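Local coordinates for uncharacterized protein Rv2277c (PDB 5VUG) that probably hydrolyses phosphoric diesters through a glycerophosphodiester phosphodiesterase domain of TIM-barrel type, its substrate not being established, at residues Lys200-Glu205 and Ser242-Met247. Residues are numbered along the deposited sequence; the frame is centred on the assembly and turned at random.
Sequences KWAGFE and SGMKVM
Trp201 spreads its indole across the aliphatic chain of Lys245: Lys245 CB sits over the centre of the six-membered ring, 3.4 Å from its centroid, a CH-pi contact 6° off the ring normal. The lysine chain, extended beyond CG, then slants over the same indole, Lys245 CD reaching 3.6 Å from Trp201 CE2. On the same side of the sheet the selenomethionine Met247 runs extended through chi2 and turns at chi3 (-49°), which sets its CE 3.9 Å from Trp201 CZ3; Phe123 meets the indole edge-to-face. On the other side, Met244, also selenomethionine, has its CE 3.9 Å from Ala202 CB, and Phe238 of helix 232-239 packs against Ala202, Met244 and Val246. Between these layers, strands 201-205 and 245-249 pair in parallel as neighbours in the barrel wall. Backbone bonds zigzag from Lys200 O to Lys245 N, Lys245 O to Ala202 N (2.9 Å), Ala202 O to Met247 N (2.8 Å) and Met247 O to Phe204 N. Just before the pairing, Ser242 OG accepts from Met244 N in an ST turn. The backbone ladder thus fixes the register, while side chains meet across the strands through apolar and CH-pi contacts, the lysine contributing methylenes rather than charge.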
loop_
_atom_site.group_PDB
_atom_site.type_symbol
_atom_site.label_atom_id
_atom_site.label_comp_id
_atom_site.label_asym_id
_atom_site.label_seq_id
_atom_site.Cartn_x
_atom_site.Cartn_y
_atom_site.Cartn_z
ATOM N N LYS A 200 19.144 -14.132 8.617
ATOM C CA LYS A 200 19.195 -12.686 8.809
ATOM C C LYS A 200 18.142 -12.213 9.800
ATOM O O LYS A 200 17.051 -12.785 9.899
ATOM C CB LYS A 200 18.946 -11.966 7.483
ATOM C CG LYS A 200 19.999 -12.210 6.445
ATOM C CD LYS A 200 20.821 -10.979 6.283
ATOM C CE LYS A 200 21.948 -11.181 5.306
ATOM N NZ LYS A 200 23.067 -10.271 5.661
ATOM N N TRP A 201 18.474 -11.136 10.513
ATOM C CA TRP A 201 17.479 -10.363 11.246
ATOM C C TRP A 201 16.699 -9.468 10.290
ATOM O O TRP A 201 17.257 -8.900 9.344
ATOM C CB TRP A 201 18.157 -9.460 12.283
ATOM C CG TRP A 201 18.409 -10.117 13.600
ATOM C CD1 TRP A 201 19.579 -10.670 14.025
ATOM C CD2 TRP A 201 17.467 -10.296 14.665
ATOM N NE1 TRP A 201 19.426 -11.190 15.292
ATOM C CE2 TRP A 201 18.139 -10.969 15.708
ATOM C CE3 TRP A 201 16.114 -9.955 14.839
ATOM C CZ2 TRP A 201 17.511 -11.307 16.910
ATOM C CZ3 TRP A 201 15.488 -10.300 16.037
ATOM C CH2 TRP A 201 16.185 -10.968 17.054
ATOM N N ALA A 202 15.403 -9.334 10.555
ATOM C CA ALA A 202 14.555 -8.362 9.881
ATOM C C ALA A 202 13.672 -7.712 10.931
ATOM O O ALA A 202 13.366 -8.327 11.953
ATOM C CB ALA A 202 13.662 -9.026 8.829
ATOM N N GLY A 203 13.268 -6.464 10.684
ATOM C CA GLY A 203 12.411 -5.759 11.619
ATOM C C GLY A 203 11.467 -4.800 10.922
ATOM O O GLY A 203 11.721 -4.350 9.804
ATOM N N PHE A 204 10.351 -4.509 11.592
ATOM C CA PHE A 204 9.403 -3.529 11.080
ATOM C C PHE A 204 8.435 -3.191 12.199
ATOM O O PHE A 204 8.201 -4.017 13.082
ATOM C CB PHE A 204 8.617 -4.057 9.871
ATOM C CG PHE A 204 8.230 -2.987 8.893
ATOM C CD1 PHE A 204 9.154 -2.496 7.985
ATOM C CD2 PHE A 204 6.942 -2.479 8.872
ATOM C CE1 PHE A 204 8.800 -1.509 7.075
ATOM C CE2 PHE A 204 6.579 -1.489 7.963
ATOM C CZ PHE A 204 7.514 -1.007 7.064
ATOM N N GLU A 205 7.879 -1.976 12.140
ATOM C CA GLU A 205 6.871 -1.526 13.095
ATOM C C GLU A 205 5.650 -2.440 13.091
ATOM O O GLU A 205 5.251 -2.980 12.057
ATOM C CB GLU A 205 6.398 -0.113 12.729
ATOM C CG GLU A 205 7.327 1.023 13.135
ATOM C CD GLU A 205 8.557 1.185 12.253
ATOM O OE1 GLU A 205 8.706 0.468 11.246
ATOM O OE2 GLU A 205 9.391 2.055 12.587
ATOM N N SER A 242 14.293 -21.122 7.417
ATOM C CA SER A 242 15.231 -20.096 6.998
ATOM C C SER A 242 16.199 -19.658 8.077
ATOM O O SER A 242 17.255 -19.112 7.742
ATOM C CB SER A 242 14.481 -18.847 6.524
ATOM O OG SER A 242 13.836 -18.228 7.620
ATOM N N GLY A 243 15.868 -19.843 9.350
ATOM C CA GLY A 243 16.701 -19.268 10.383
ATOM C C GLY A 243 16.618 -17.763 10.524
ATOM O O GLY A 243 17.380 -17.195 11.309
HETATM N N MSE A 244 15.733 -17.091 9.786
HETATM C CA MSE A 244 15.531 -15.658 9.989
HETATM C C MSE A 244 15.017 -15.382 11.398
HETATM O O MSE A 244 14.312 -16.198 11.991
HETATM C CB MSE A 244 14.526 -15.069 8.991
HETATM C CG MSE A 244 15.006 -15.021 7.544
HETATM SE SE MSE A 244 14.002 -13.715 6.468
HETATM C CE MSE A 244 15.006 -12.103 6.884
ATOM N N LYS A 245 15.366 -14.209 11.920
ATOM C CA LYS A 245 14.852 -13.717 13.190
ATOM C C LYS A 245 14.149 -12.396 12.922
ATOM O O LYS A 245 14.617 -11.599 12.104
ATOM C CB LYS A 245 15.995 -13.528 14.198
ATOM C CG LYS A 245 16.734 -14.828 14.515
ATOM C CD LYS A 245 17.964 -14.582 15.364
ATOM C CE LYS A 245 18.652 -15.901 15.727
ATOM N NZ LYS A 245 19.796 -15.720 16.667
ATOM N N VAL A 246 13.001 -12.181 13.566
ATOM C CA VAL A 246 12.154 -11.031 13.259
ATOM C C VAL A 246 11.893 -10.211 14.516
ATOM O O VAL A 246 11.595 -10.755 15.588
ATOM C CB VAL A 246 10.844 -11.410 12.527
ATOM C CG1 VAL A 246 11.160 -11.942 11.120
ATOM C CG2 VAL A 246 10.036 -12.432 13.320
HETATM N N MSE A 247 12.013 -8.896 14.373
HETATM C CA MSE A 247 11.775 -7.958 15.467
HETATM C C MSE A 247 10.627 -7.016 15.159
HETATM O O MSE A 247 10.533 -6.466 14.048
HETATM C CB MSE A 247 13.039 -7.137 15.746
HETATM C CG MSE A 247 12.904 -6.173 16.949
HETATM SE SE MSE A 247 14.542 -5.141 17.258
HETATM C CE MSE A 247 15.835 -6.583 17.203
#